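Local atomic coordinates of glycosyl hydrolase family 61, 2 protein (PDB entry 5NNS), a protein that cleaves cellulose and related polysaccharides by copper-dependent oxidation, using a reducing agent with O2 or H2O2 and leaving products oxidised specifically at C1. Residues G117-G122 with V202-Y207; W78-G83 with A157-N162; I82-V87 with Y215-P220. All blocks are in the same frame, centred on the assembly; numbering follows the deposited sequence. Where two conformers were deposited one is given.

Interaction 1. Residues G117-G122 with V202-Y207; sequences GTLTSG and VNIDIY
Leu119 and Ile206 carry this contact, in which the turn after strand 106-116 meets the long C-terminal loop of the AA9 fold without any hydrogen bond between the two segments. The side chains start shoulder to shoulder, CB of Leu119 lying 4.0 Å from CB of Ile206, with CG2 of Ile206 also against the leucine. With CD1 trans to CA (chi2 175°), the leucine extends past Ile206 to meet Ile204 tip to tip, the two CD1 atoms of Leu119 and Ile204 being 3.9 Å apart. Ile206 is held from a second direction by Thr120, whose methyl CG2 approaches the isoleucine carbonyl, with CG2 to Ile206 O at 3.3 Å. The same CG2 also touches the Tyr207 ring obliquely at CD1. With CG1 wedged between its own N and carbonyl carbon (chi1 66°), Ile206 sets that atom over the centre of the Tyr207 ring, 3.5 Å above the plane. The phenol OH is fixed elsewhere, by a bond to His159 O, while Thr120 OG1 turns to a weak bond with Glu210 O. Asp205 and Tyr207 belong to the cellulose-binding surface, and the aspartate points away from the turn. The chemistry is thus a division of labour: aliphatic carbons, mostly of buried residues, join the two loops, and the polar ends of these two glucan-binding residues find partners outside the turn.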
ATOM      1  N   GLY A 117      14.984   0.185  18.352  1.00 16.28           N
ATOM      2  CA  GLY A 117      14.300  -0.026  19.619  1.00 15.88           C
ATOM      3  C   GLY A 117      13.524  -1.325  19.623  1.00 15.63           C
ATOM      4  O   GLY A 117      13.736  -2.210  18.786  1.00 14.83           O
ATOM      5  N   THR A 118      12.619  -1.431  20.584  1.00 15.77           N
ATOM      6  CA  THR A 118      11.844  -2.636  20.783  1.00 16.18           C
ATOM      7  C   THR A 118      10.487  -2.474  20.138  1.00 16.53           C
ATOM      8  O   THR A 118      10.092  -1.358  19.788  1.00 16.86           O
ATOM      9  CB  THR A 118      11.645  -2.923  22.274  1.00 16.07           C
ATOM     10  OG1 THR A 118      10.941  -1.831  22.871  1.00 16.48           O
ATOM     11  CG2 THR A 118      12.989  -3.111  22.974  1.00 15.81           C
ATOM     12  N   LEU A 119       9.762  -3.581  20.008  1.00 16.75           N
ATOM     13  CA  LEU A 119       8.419  -3.554  19.421  1.00 17.11           C
ATOM     14  C   LEU A 119       7.524  -2.506  20.093  1.00 17.29           C
ATOM     15  O   LEU A 119       6.778  -1.796  19.417  1.00 17.41           O
ATOM     16  CB  LEU A 119       7.748  -4.932  19.523  1.00 17.39           C
ATOM     17  CG  LEU A 119       8.353  -6.135  18.790  1.00 17.65           C
ATOM     18  CD1 LEU A 119       7.575  -7.391  19.164  1.00 17.83           C
ATOM     19  CD2 LEU A 119       8.349  -5.942  17.279  1.00 17.64           C
ATOM     20  N   THR A 120       7.627  -2.404  21.421  1.00 17.51           N
ATOM     21  CA  THR A 120       6.726  -1.569  22.229  1.00 17.69           C
ATOM     22  C   THR A 120       7.189  -0.138  22.538  1.00 17.65           C
ATOM     23  O   THR A 120       6.350   0.706  22.886  1.00 17.76           O
ATOM     24  CB  THR A 120       6.435  -2.254  23.571  1.00 17.74           C
ATOM     25  OG1 THR A 120       7.672  -2.502  24.254  1.00 18.20           O
ATOM     26  CG2 THR A 120       5.702  -3.556  23.342  1.00 17.95           C
ATOM     27  N   SER A 121       8.496   0.125  22.430  0.50 17.41           N
ATOM     28  CA  SER A 121       9.064   1.462  22.686  0.50 17.28           C
ATOM     29  C   SER A 121       9.946   2.013  21.547  0.50 17.23           C
ATOM     30  O   SER A 121      10.558   3.075  21.705  0.50 17.61           O
ATOM     31  CB  SER A 121       9.880   1.440  23.983  0.50 17.22           C
ATOM     32  OG  SER A 121      11.185   0.938  23.755  0.50 17.00           O
ATOM     33  N   GLY A 122       9.960   1.347  20.395  1.00 16.90           N
ATOM     34  CA  GLY A 122      10.866   1.693  19.295  1.00 16.42           C
ATOM     35  C   GLY A 122      10.282   2.673  18.291  1.00 15.66           C
ATOM     36  O   GLY A 122       9.199   3.223  18.486  1.00 15.82           O
ATOM     37  N   VAL A 202       2.481 -10.737  11.402  1.00 10.24           N
ATOM     38  CA  VAL A 202       1.032 -10.590  11.187  1.00 10.28           C
ATOM     39  C   VAL A 202       0.225 -10.978  12.423  1.00 10.34           C
ATOM     40  O   VAL A 202      -0.677 -10.243  12.817  1.00 10.42           O
ATOM     41  CB  VAL A 202       0.551 -11.420   9.971  1.00 10.20           C
ATOM     42  CG1 VAL A 202      -0.973 -11.363   9.816  1.00 10.22           C
ATOM     43  CG2 VAL A 202       1.229 -10.926   8.701  1.00 10.14           C
ATOM     44  N   ASN A 203       0.531 -12.142  12.993  1.00 10.34           N
ATOM     45  CA  ASN A 203      -0.122 -12.639  14.197  1.00 10.38           C
ATOM     46  C   ASN A 203       0.854 -12.446  15.342  1.00 10.60           C
ATOM     47  O   ASN A 203       1.624 -13.335  15.687  1.00 10.47           O
ATOM     48  CB  ASN A 203      -0.502 -14.115  14.017  1.00 10.19           C
ATOM     49  CG  ASN A 203      -1.285 -14.678  15.192  1.00 10.15           C
ATOM     50  OD1 ASN A 203      -1.855 -13.938  16.004  1.00 10.03           O
ATOM     51  ND2 ASN A 203      -1.340 -16.001  15.272  1.00  9.91           N
ATOM     52  N   ILE A 204       0.806 -11.259  15.930  1.00 11.19           N
ATOM     53  CA  ILE A 204       1.814 -10.819  16.888  1.00 11.40           C
ATOM     54  C   ILE A 204       1.144 -10.147  18.071  1.00 11.66           C
ATOM     55  O   ILE A 204       0.161  -9.426  17.919  1.00 11.54           O
ATOM     56  CB  ILE A 204       2.843  -9.870  16.214  1.00 11.59           C
ATOM     57  CG1 ILE A 204       4.005  -9.543  17.165  1.00 11.66           C
ATOM     58  CG2 ILE A 204       2.191  -8.590  15.705  1.00 11.62           C
ATOM     59  CD1 ILE A 204       5.233  -9.028  16.449  1.00 11.75           C
ATOM     60  N   ASP A 205       1.670 -10.424  19.255  1.00 12.12           N
ATOM     61  CA  ASP A 205       1.286  -9.737  20.471  1.00 12.54           C
ATOM     62  C   ASP A 205       2.553  -9.040  20.920  1.00 12.66           C
ATOM     63  O   ASP A 205       3.422  -9.662  21.525  1.00 12.82           O
ATOM     64  CB  ASP A 205       0.796 -10.750  21.516  1.00 12.72           C
ATOM     65  CG  ASP A 205       0.523 -10.124  22.889  1.00 12.89           C
ATOM     66  OD1 ASP A 205       0.356  -8.887  23.002  1.00 12.89           O
ATOM     67  OD2 ASP A 205       0.461 -10.899  23.864  1.00 13.10           O
ATOM     68  N   ILE A 206       2.659  -7.752  20.601  1.00 13.10           N
ATOM     69  CA  ILE A 206       3.855  -6.959  20.943  1.00 13.38           C
ATOM     70  C   ILE A 206       4.083  -6.843  22.460  1.00 13.70           C
ATOM     71  O   ILE A 206       5.227  -6.748  22.910  1.00 13.62           O
ATOM     72  CB  ILE A 206       3.854  -5.548  20.283  1.00 13.45           C
ATOM     73  CG1 ILE A 206       2.718  -4.656  20.818  1.00 13.30           C
ATOM     74  CG2 ILE A 206       3.778  -5.668  18.762  1.00 13.49           C
ATOM     75  CD1 ILE A 206       2.755  -3.242  20.276  1.00 13.27           C
ATOM     76  N   TYR A 207       2.995  -6.897  23.232  1.00 14.04           N
ATOM     77  CA  TYR A 207       3.037  -6.709  24.696  1.00 14.41           C
ATOM     78  C   TYR A 207       3.619  -7.890  25.486  1.00 14.81           C
ATOM     79  O   TYR A 207       4.043  -7.707  26.621  1.00 14.98           O
ATOM     80  CB  TYR A 207       1.645  -6.327  25.216  1.00 14.22           C
ATOM     81  CG  TYR A 207       1.074  -5.187  24.413  1.00 14.22           C
ATOM     82  CD1 TYR A 207       1.698  -3.934  24.413  1.00 14.26           C
ATOM     83  CD2 TYR A 207      -0.049  -5.364  23.597  1.00 14.04           C
ATOM     84  CE1 TYR A 207       1.205  -2.884  23.643  1.00 14.10           C
ATOM     85  CE2 TYR A 207      -0.547  -4.319  22.831  1.00 13.87           C
ATOM     86  CZ  TYR A 207       0.088  -3.083  22.860  1.00 13.77           C
ATOM     87  OH  TYR A 207      -0.363  -2.028  22.118  1.00 13.78           O
TER

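Interaction 2. Residues W78-G83 with A157-N162; sequences WPHTIG and AIHTSN. With CU (copper (II) ion), chain E.
Ile82 O receives the backbone N-H of Ile158 (3.0 Å from N to O, 171° at the hydrogen), and the same oxygen takes a CA-H contact from Ala157, so that the two segments are tied together beside strand 147-157. This junction stands beside the histidine brace, the copper site that defines lytic polysaccharide monooxygenases. His80 supplies one arm, its NE2 bound to copper at 2.1 Å, with His1 and Tyr167 completing the residues of the site. His159, probably an O2-binding residue as in relatives, lies against one face of this ligand. The two imidazoles form an offset stack with centroids 4.0 Å apart and planes inclined by 20°, CE1 of His159 sitting over the middle of the His80 ring. Pro79 CG covers the opposite face of His80 nearer its rim, and the metal ligand is therefore flanked on both sides. With CG between the backbone N and the carbonyl carbon (chi1 58°), the His159 ring is laid against the face of His80. A water link also holds the ring: one water donates to Ile82 O and also bonds His159 ND1 at 2.7 Å. With an alanine in place of His159, the His80 ring would probably lose its stacking partner on one face, and the water its imidazole anchor, leaving the copper ligand freer to tilt. Farther from the metal the joint is apolar. Ile82 and Ile158 cross at about a right angle, and behind them Gly83 allows the chains to close in; its CA rests 4.0 Å from Ile158 CG1.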
ATOM      1  N   TRP A  78      -3.333  10.444  11.077  1.00 11.52           N
ATOM      2  CA  TRP A  78      -3.303   9.010  11.325  1.00 11.43           C
ATOM      3  C   TRP A  78      -3.087   8.738  12.816  1.00 11.55           C
ATOM      4  O   TRP A  78      -2.124   9.260  13.400  1.00 11.58           O
ATOM      5  CB  TRP A  78      -2.213   8.351  10.475  1.00 11.35           C
ATOM      6  CG  TRP A  78      -2.189   6.868  10.574  1.00 11.33           C
ATOM      7  CD1 TRP A  78      -1.234   6.114  11.163  1.00 11.38           C
ATOM      8  CD2 TRP A  78      -3.173   5.959  10.074  1.00 11.12           C
ATOM      9  NE1 TRP A  78      -1.562   4.781  11.081  1.00 11.33           N
ATOM     10  CE2 TRP A  78      -2.751   4.661  10.413  1.00 11.16           C
ATOM     11  CE3 TRP A  78      -4.381   6.120   9.392  1.00 11.14           C
ATOM     12  CZ2 TRP A  78      -3.488   3.518  10.076  1.00 11.17           C
ATOM     13  CZ3 TRP A  78      -5.109   4.989   9.057  1.00 11.18           C
ATOM     14  CH2 TRP A  78      -4.663   3.707   9.406  1.00 11.08           C
ATOM     15  N   PRO A  79      -3.993   7.953  13.440  1.00 11.55           N
ATOM     16  CA  PRO A  79      -3.943   7.749  14.901  1.00 11.93           C
ATOM     17  C   PRO A  79      -3.021   6.639  15.425  1.00 12.07           C
ATOM     18  O   PRO A  79      -2.822   6.560  16.634  1.00 12.49           O
ATOM     19  CB  PRO A  79      -5.394   7.414  15.247  1.00 11.80           C
ATOM     20  CG  PRO A  79      -5.900   6.730  14.020  1.00 11.77           C
ATOM     21  CD  PRO A  79      -5.232   7.400  12.860  1.00 11.54           C
ATOM     22  N   HIS A  80      -2.475   5.796  14.554  1.00 12.01           N
ATOM     23  CA  HIS A  80      -1.677   4.659  15.003  1.00 12.02           C
ATOM     24  C   HIS A  80      -0.201   4.837  14.679  1.00 12.01           C
ATOM     25  O   HIS A  80       0.156   5.453  13.680  1.00 12.15           O
ATOM     26  CB  HIS A  80      -2.246   3.378  14.421  1.00 11.98           C
ATOM     27  CG  HIS A  80      -3.688   3.187  14.749  1.00 11.92           C
ATOM     28  ND1 HIS A  80      -4.168   3.260  16.039  1.00 12.09           N
ATOM     29  CD2 HIS A  80      -4.764   2.974  13.958  1.00 11.90           C
ATOM     30  CE1 HIS A  80      -5.477   3.074  16.028  1.00 12.05           C
ATOM     31  NE2 HIS A  80      -5.864   2.906  14.778  1.00 11.90           N
ATOM     32  N   THR A  81       0.650   4.327  15.562  1.00 11.82           N
ATOM     33  CA  THR A  81       2.088   4.556  15.478  1.00 11.70           C
ATOM     34  C   THR A  81       2.951   3.288  15.431  1.00 11.41           C
ATOM     35  O   THR A  81       4.155   3.394  15.216  1.00 11.35           O
ATOM     36  CB  THR A  81       2.530   5.427  16.660  1.00 11.80           C
ATOM     37  OG1 THR A  81       2.033   4.862  17.882  1.00 11.97           O
ATOM     38  CG2 THR A  81       1.981   6.825  16.500  1.00 11.96           C
ATOM     39  N   ILE A  82       2.350   2.109  15.588  1.00 11.22           N
ATOM     40  CA  ILE A  82       3.103   0.855  15.700  1.00 11.27           C
ATOM     41  C   ILE A  82       2.770  -0.092  14.540  1.00 11.08           C
ATOM     42  O   ILE A  82       1.657  -0.606  14.442  1.00 11.19           O
ATOM     43  CB  ILE A  82       2.825   0.157  17.047  1.00 11.41           C
ATOM     44  CG1 ILE A  82       3.213   1.072  18.218  1.00 11.66           C
ATOM     45  CG2 ILE A  82       3.575  -1.167  17.140  1.00 11.35           C
ATOM     46  CD1 ILE A  82       2.530   0.720  19.529  1.00 11.83           C
ATOM     47  N   GLY A  83       3.752  -0.293  13.666  1.00 10.70           N
ATOM     48  CA  GLY A  83       3.686  -1.261  12.573  1.00 10.62           C
ATOM     49  C   GLY A  83       4.395  -0.755  11.321  1.00 10.35           C
ATOM     50  O   GLY A  83       4.810   0.406  11.275  1.00 10.15           O
ATOM     51  N   ALA A 157      -1.126  -1.872  11.133  1.00 10.18           N
ATOM     52  CA  ALA A 157      -1.146  -1.485  12.537  1.00 10.37           C
ATOM     53  C   ALA A 157      -1.262  -2.737  13.400  1.00 10.47           C
ATOM     54  O   ALA A 157      -2.203  -3.510  13.235  1.00 10.34           O
ATOM     55  CB  ALA A 157      -2.304  -0.534  12.813  1.00 10.38           C
ATOM     56  N   ILE A 158      -0.310  -2.918  14.317  1.00 10.64           N
ATOM     57  CA  ILE A 158      -0.213  -4.131  15.151  1.00 10.92           C
ATOM     58  C   ILE A 158      -0.231  -3.815  16.657  1.00 11.29           C
ATOM     59  O   ILE A 158       0.359  -4.532  17.473  1.00 11.15           O
ATOM     60  CB  ILE A 158       1.032  -4.975  14.765  1.00 10.90           C
ATOM     61  CG1 ILE A 158       2.342  -4.198  14.967  1.00 10.83           C
ATOM     62  CG2 ILE A 158       0.907  -5.432  13.321  1.00 10.85           C
ATOM     63  CD1 ILE A 158       3.584  -5.032  14.716  1.00 10.88           C
ATOM     64  N   HIS A 159      -0.935  -2.740  16.996  1.00 11.73           N
ATOM     65  CA  HIS A 159      -1.117  -2.286  18.371  1.00 12.40           C
ATOM     66  C   HIS A 159      -2.124  -3.115  19.176  1.00 12.97           C
ATOM     67  O   HIS A 159      -2.121  -3.036  20.408  1.00 12.93           O
ATOM     68  CB  HIS A 159      -1.545  -0.808  18.401  1.00 12.39           C
ATOM     69  CG  HIS A 159      -2.803  -0.529  17.642  1.00 12.32           C
ATOM     70  ND1 HIS A 159      -2.815  -0.312  16.280  1.00 12.41           N
ATOM     71  CD2 HIS A 159      -4.090  -0.449  18.048  1.00 12.27           C
ATOM     72  CE1 HIS A 159      -4.056  -0.105  15.880  1.00 12.50           C
ATOM     73  NE2 HIS A 159      -4.848  -0.177  16.935  1.00 12.45           N
ATOM     74  N   THR A 160      -2.999  -3.865  18.497  1.00 13.61           N
ATOM     75  CA  THR A 160      -3.937  -4.779  19.172  1.00 14.40           C
ATOM     76  C   THR A 160      -3.412  -6.205  19.104  1.00 14.48           C
ATOM     77  O   THR A 160      -3.206  -6.734  18.014  1.00 14.49           O
ATOM     78  CB  THR A 160      -5.333  -4.732  18.530  1.00 14.67           C
ATOM     79  OG1 THR A 160      -5.814  -3.394  18.582  1.00 15.62           O
ATOM     80  CG2 THR A 160      -6.323  -5.636  19.260  1.00 14.78           C
ATOM     81  N   SER A 161      -3.216  -6.811  20.275  1.00 14.92           N
ATOM     82  CA  SER A 161      -2.670  -8.170  20.415  1.00 15.42           C
ATOM     83  C   SER A 161      -3.337  -9.197  19.516  1.00 15.43           C
ATOM     84  O   SER A 161      -4.521  -9.463  19.659  1.00 15.69           O
ATOM     85  CB  SER A 161      -2.818  -8.645  21.859  1.00 15.58           C
ATOM     86  OG  SER A 161      -2.104  -7.789  22.721  1.00 16.20           O
ATOM     87  N   ASN A 162      -2.568  -9.742  18.577  1.00 15.56           N
ATOM     88  CA  ASN A 162      -3.003 -10.840  17.691  1.00 15.75           C
ATOM     89  C   ASN A 162      -4.132 -10.519  16.693  1.00 15.81           C
ATOM     90  O   ASN A 162      -4.698 -11.432  16.102  1.00 15.98           O
ATOM     91  CB  ASN A 162      -3.338 -12.098  18.506  1.00 15.73           C
ATOM     92  CG  ASN A 162      -2.214 -12.497  19.443  1.00 15.82           C
ATOM     93  OD1 ASN A 162      -2.288 -12.258  20.650  1.00 15.89           O
ATOM     94  ND2 ASN A 162      -1.155 -13.087  18.888  1.00 15.97           N
TER
HETATM   95 CU    CU E 303      -7.688   2.658  13.720  1.00 20.84          CU
HETATM   96  O   HOH W   1      -0.432   0.640  15.559  1.00 13.54           O

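Interaction 3. Residues I82-V87 with Y215-P220; sequences IGPVMV and YTIPGP. With AKR (acrylic acid), chain N; NAG (2-acetamido-2-deoxy-beta-D-glucopyranose), chain C.
Pro84 and Met86 meet Tyr215 and Ile217 where the tail of the AA9 chain lies against the start of strand 85-91, a member of the mixed sheet in this family's beta-sandwich. No hydrogen bond joins the segments, and the seam is made by shape. On the tight side the buried Pro84 ring crosses Tyr215 at about a right angle: CD of Pro84 is 3.5 Å from Tyr215 OH and also touches CE2, an oblique approach to the aromatic ring. Tyr215 reaches the proline because CG stands opposite the backbone N (chi1 178°), and its hydroxyl is held by Gly201 O while Trp124 packs edge-to-face with the ring. Next along, Ile217 places CG2 between Pro84 and Met86, 4.0 Å from Pro84 CB and 3.7 Å from Met86 SD. Isoleucine and methionine slide past each other in opposite directions; the near-extended chi2 of Met86 (168°) carries SD out to Ile217 and the Pro218 carbonyl, and the bend at chi3 turns only CE.

The other side of the tail is looser and polar. Ile217, Gly219 and Pro220 line the pocket that holds acrylic acid, which Gln111 secures through NE2, while Lys108 NZ bonds the carbonyls of Pro218 and Pro220. Thr216 is exposed and lies beside the sugar. Here a residue near the glycosylated Asn214 grips the glycan through its main chain: Thr216 N donates to O7 of the N-acetylglucosamine, 2.8 Å away and almost straight at 171°.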
ATOM      1  N   ILE A  82       2.350   2.109  15.588  1.00 11.22           N
ATOM      2  CA  ILE A  82       3.103   0.855  15.700  1.00 11.27           C
ATOM      3  C   ILE A  82       2.770  -0.092  14.540  1.00 11.08           C
ATOM      4  O   ILE A  82       1.657  -0.606  14.442  1.00 11.19           O
ATOM      5  CB  ILE A  82       2.825   0.157  17.047  1.00 11.41           C
ATOM      6  CG1 ILE A  82       3.213   1.072  18.218  1.00 11.66           C
ATOM      7  CG2 ILE A  82       3.575  -1.167  17.140  1.00 11.35           C
ATOM      8  CD1 ILE A  82       2.530   0.720  19.529  1.00 11.83           C
ATOM      9  N   GLY A  83       3.752  -0.293  13.666  1.00 10.70           N
ATOM     10  CA  GLY A  83       3.686  -1.261  12.573  1.00 10.62           C
ATOM     11  C   GLY A  83       4.395  -0.755  11.321  1.00 10.35           C
ATOM     12  O   GLY A  83       4.810   0.406  11.275  1.00 10.15           O
ATOM     13  N   PRO A  84       4.556  -1.625  10.307  1.00 10.34           N
ATOM     14  CA  PRO A  84       5.272  -1.228   9.102  1.00 10.36           C
ATOM     15  C   PRO A  84       4.421  -0.436   8.119  1.00 10.52           C
ATOM     16  O   PRO A  84       3.193  -0.502   8.170  1.00 10.44           O
ATOM     17  CB  PRO A  84       5.661  -2.571   8.475  1.00 10.32           C
ATOM     18  CG  PRO A  84       4.568  -3.490   8.889  1.00 10.17           C
ATOM     19  CD  PRO A  84       4.252  -3.071  10.297  1.00 10.26           C
ATOM     20  N   VAL A  85       5.099   0.310   7.245  1.00 10.69           N
ATOM     21  CA  VAL A  85       4.506   0.896   6.039  1.00 10.76           C
ATOM     22  C   VAL A  85       5.057   0.117   4.858  1.00 10.89           C
ATOM     23  O   VAL A  85       6.247  -0.180   4.832  1.00 10.73           O
ATOM     24  CB  VAL A  85       4.905   2.378   5.854  1.00 10.74           C
ATOM     25  CG1 VAL A  85       4.277   2.955   4.586  1.00 10.64           C
ATOM     26  CG2 VAL A  85       4.534   3.200   7.089  1.00 10.72           C
ATOM     27  N   MET A  86       4.202  -0.202   3.888  1.00 11.07           N
ATOM     28  CA  MET A  86       4.625  -0.931   2.689  1.00 11.33           C
ATOM     29  C   MET A  86       4.029  -0.285   1.457  1.00 11.48           C
ATOM     30  O   MET A  86       2.863   0.130   1.467  1.00 11.57           O
ATOM     31  CB  MET A  86       4.187  -2.396   2.768  1.00 11.41           C
ATOM     32  CG  MET A  86       4.889  -3.180   3.866  1.00 11.51           C
ATOM     33  SD  MET A  86       4.107  -4.775   4.146  1.00 11.86           S
ATOM     34  CE  MET A  86       2.668  -4.267   5.094  1.00 11.60           C
ATOM     35  N   VAL A  87       4.832  -0.200   0.402  1.00 11.65           N
ATOM     36  CA  VAL A  87       4.381   0.299  -0.891  1.00 12.00           C
ATOM     37  C   VAL A  87       4.601  -0.803  -1.925  1.00 12.51           C
ATOM     38  O   VAL A  87       5.712  -1.300  -2.088  1.00 12.38           O
ATOM     39  CB  VAL A  87       5.096   1.606  -1.279  1.00 11.98           C
ATOM     40  CG1 VAL A  87       4.458   2.223  -2.520  1.00 12.00           C
ATOM     41  CG2 VAL A  87       5.051   2.588  -0.111  1.00 11.98           C
ATOM     42  N   TYR A 215      11.741  -7.478  13.710  1.00 13.22           N
ATOM     43  CA  TYR A 215      10.413  -7.610  13.136  1.00 12.64           C
ATOM     44  C   TYR A 215      10.545  -7.895  11.650  1.00 12.36           C
ATOM     45  O   TYR A 215      10.913  -7.017  10.873  1.00 11.97           O
ATOM     46  CB  TYR A 215       9.590  -6.345  13.387  1.00 12.52           C
ATOM     47  CG  TYR A 215       8.199  -6.370  12.785  1.00 12.30           C
ATOM     48  CD1 TYR A 215       7.126  -6.923  13.479  1.00 12.17           C
ATOM     49  CD2 TYR A 215       7.956  -5.828  11.520  1.00 12.17           C
ATOM     50  CE1 TYR A 215       5.853  -6.942  12.932  1.00 12.13           C
ATOM     51  CE2 TYR A 215       6.688  -5.839  10.962  1.00 12.10           C
ATOM     52  CZ  TYR A 215       5.636  -6.400  11.670  1.00 12.19           C
ATOM     53  OH  TYR A 215       4.368  -6.422  11.118  1.00 12.31           O
ATOM     54  N   THR A 216      10.258  -9.138  11.275  1.00 12.09           N
ATOM     55  CA  THR A 216      10.198  -9.540   9.883  1.00 11.97           C
ATOM     56  C   THR A 216       8.920  -8.966   9.289  1.00 11.75           C
ATOM     57  O   THR A 216       7.813  -9.326   9.700  1.00 11.32           O
ATOM     58  CB  THR A 216      10.223 -11.075   9.757  1.00 11.98           C
ATOM     59  OG1 THR A 216      11.449 -11.556  10.316  1.00 11.87           O
ATOM     60  CG2 THR A 216      10.110 -11.534   8.288  1.00 11.89           C
ATOM     61  N   ILE A 217       9.083  -8.050   8.343  1.00 11.73           N
ATOM     62  CA  ILE A 217       7.945  -7.414   7.715  1.00 12.00           C
ATOM     63  C   ILE A 217       7.308  -8.494   6.841  1.00 12.41           C
ATOM     64  O   ILE A 217       8.025  -9.183   6.116  1.00 12.73           O
ATOM     65  CB  ILE A 217       8.322  -6.179   6.867  1.00 11.87           C
ATOM     66  CG1 ILE A 217       9.008  -5.118   7.732  1.00 11.85           C
ATOM     67  CG2 ILE A 217       7.064  -5.575   6.238  1.00 11.85           C
ATOM     68  CD1 ILE A 217       9.741  -4.052   6.941  1.00 11.90           C
ATOM     69  N   PRO A 218       5.974  -8.675   6.932  1.00 12.80           N
ATOM     70  CA  PRO A 218       5.293  -9.643   6.063  1.00 12.87           C
ATOM     71  C   PRO A 218       5.441  -9.320   4.583  1.00 12.82           C
ATOM     72  O   PRO A 218       5.696  -8.172   4.220  1.00 12.50           O
ATOM     73  CB  PRO A 218       3.816  -9.500   6.468  1.00 12.99           C
ATOM     74  CG  PRO A 218       3.843  -8.914   7.834  1.00 12.97           C
ATOM     75  CD  PRO A 218       5.030  -8.022   7.863  1.00 12.90           C
ATOM     76  N   GLY A 219       5.247 -10.332   3.744  1.00 12.93           N
ATOM     77  CA  GLY A 219       5.286 -10.158   2.301  1.00 13.10           C
ATOM     78  C   GLY A 219       6.680 -10.367   1.761  1.00 13.33           C
ATOM     79  O   GLY A 219       7.579 -10.759   2.512  1.00 13.46           O
ATOM     80  N   PRO A 220       6.878 -10.098   0.459  1.00 13.61           N
ATOM     81  CA  PRO A 220       8.156 -10.399  -0.193  1.00 13.77           C
ATOM     82  C   PRO A 220       9.258  -9.379   0.101  1.00 13.89           C
ATOM     83  O   PRO A 220       9.024  -8.361   0.761  1.00 13.37           O
ATOM     84  CB  PRO A 220       7.789 -10.383  -1.683  1.00 13.68           C
ATOM     85  CG  PRO A 220       6.701  -9.376  -1.774  1.00 13.61           C
ATOM     86  CD  PRO A 220       5.900  -9.557  -0.503  1.00 13.78           C
TER
HETATM   87  CA  AKR N 312      12.195  -8.665   4.096  1.00 35.27           C
HETATM   88  CB  AKR N 312      13.032  -9.690   4.024  1.00 35.16           C
HETATM   89  C   AKR N 312      10.732  -8.839   3.926  1.00 35.50           C
HETATM   90  O   AKR N 312      10.256  -9.974   3.710  1.00 36.41           O
HETATM   91  OXT AKR N 312       9.980  -7.844   4.003  1.00 33.78           O
HETATM   92  C1  NAG C 301      12.228 -12.387  15.794  1.00 19.15           C
HETATM   93  C2  NAG C 301      11.054 -12.911  14.956  1.00 19.74           C
HETATM   94  C3  NAG C 301      10.654 -14.325  15.347  1.00 20.48           C
HETATM   95  C4  NAG C 301      11.855 -15.255  15.259  1.00 21.23           C
HETATM   96  C5  NAG C 301      12.951 -14.737  16.191  1.00 21.36           C
HETATM   97  C6  NAG C 301      14.197 -15.608  16.047  1.00 21.90           C
HETATM   98  C7  NAG C 301       9.337 -11.330  14.166  1.00 19.84           C
HETATM   99  C8  NAG C 301       8.109 -10.550  14.534  1.00 19.71           C
HETATM  100  N2  NAG C 301       9.867 -12.085  15.130  1.00 19.99           N
HETATM  101  O3  NAG C 301       9.600 -14.764  14.489  1.00 20.58           O
HETATM  102  O4  NAG C 301      11.492 -16.598  15.617  1.00 21.95           O
HETATM  103  O5  NAG C 301      13.281 -13.370  15.892  1.00 20.06           O
HETATM  104  O6  NAG C 301      15.263 -15.073  16.837  1.00 23.33           O
HETATM  105  O7  NAG C 301       9.815 -11.256  13.046  1.00 19.87           O

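In the fold
The five chain pieces come in the order 78-87, 117-122, 157-162, 202-207 and 215-220. Interactions 2 and 3 start from one shared piece, since Ile82 and Gly83 belong to both, and interaction 1 lies within the span that interaction 3 brackets. All three sit on the same side of the chain's centre: interactions 1 and 2 are about 9 Å apart between centres, and interaction 3 is about 12 Å from each. Direct touches join them, including a probable hydrogen bond from interaction 1 to 2 through Asp205 and Ser161, and packing of Ile158 on Tyr215. Glucan-binding loop, copper ligand and C-terminal tail are thereby fitted onto one end of the beta-sandwich.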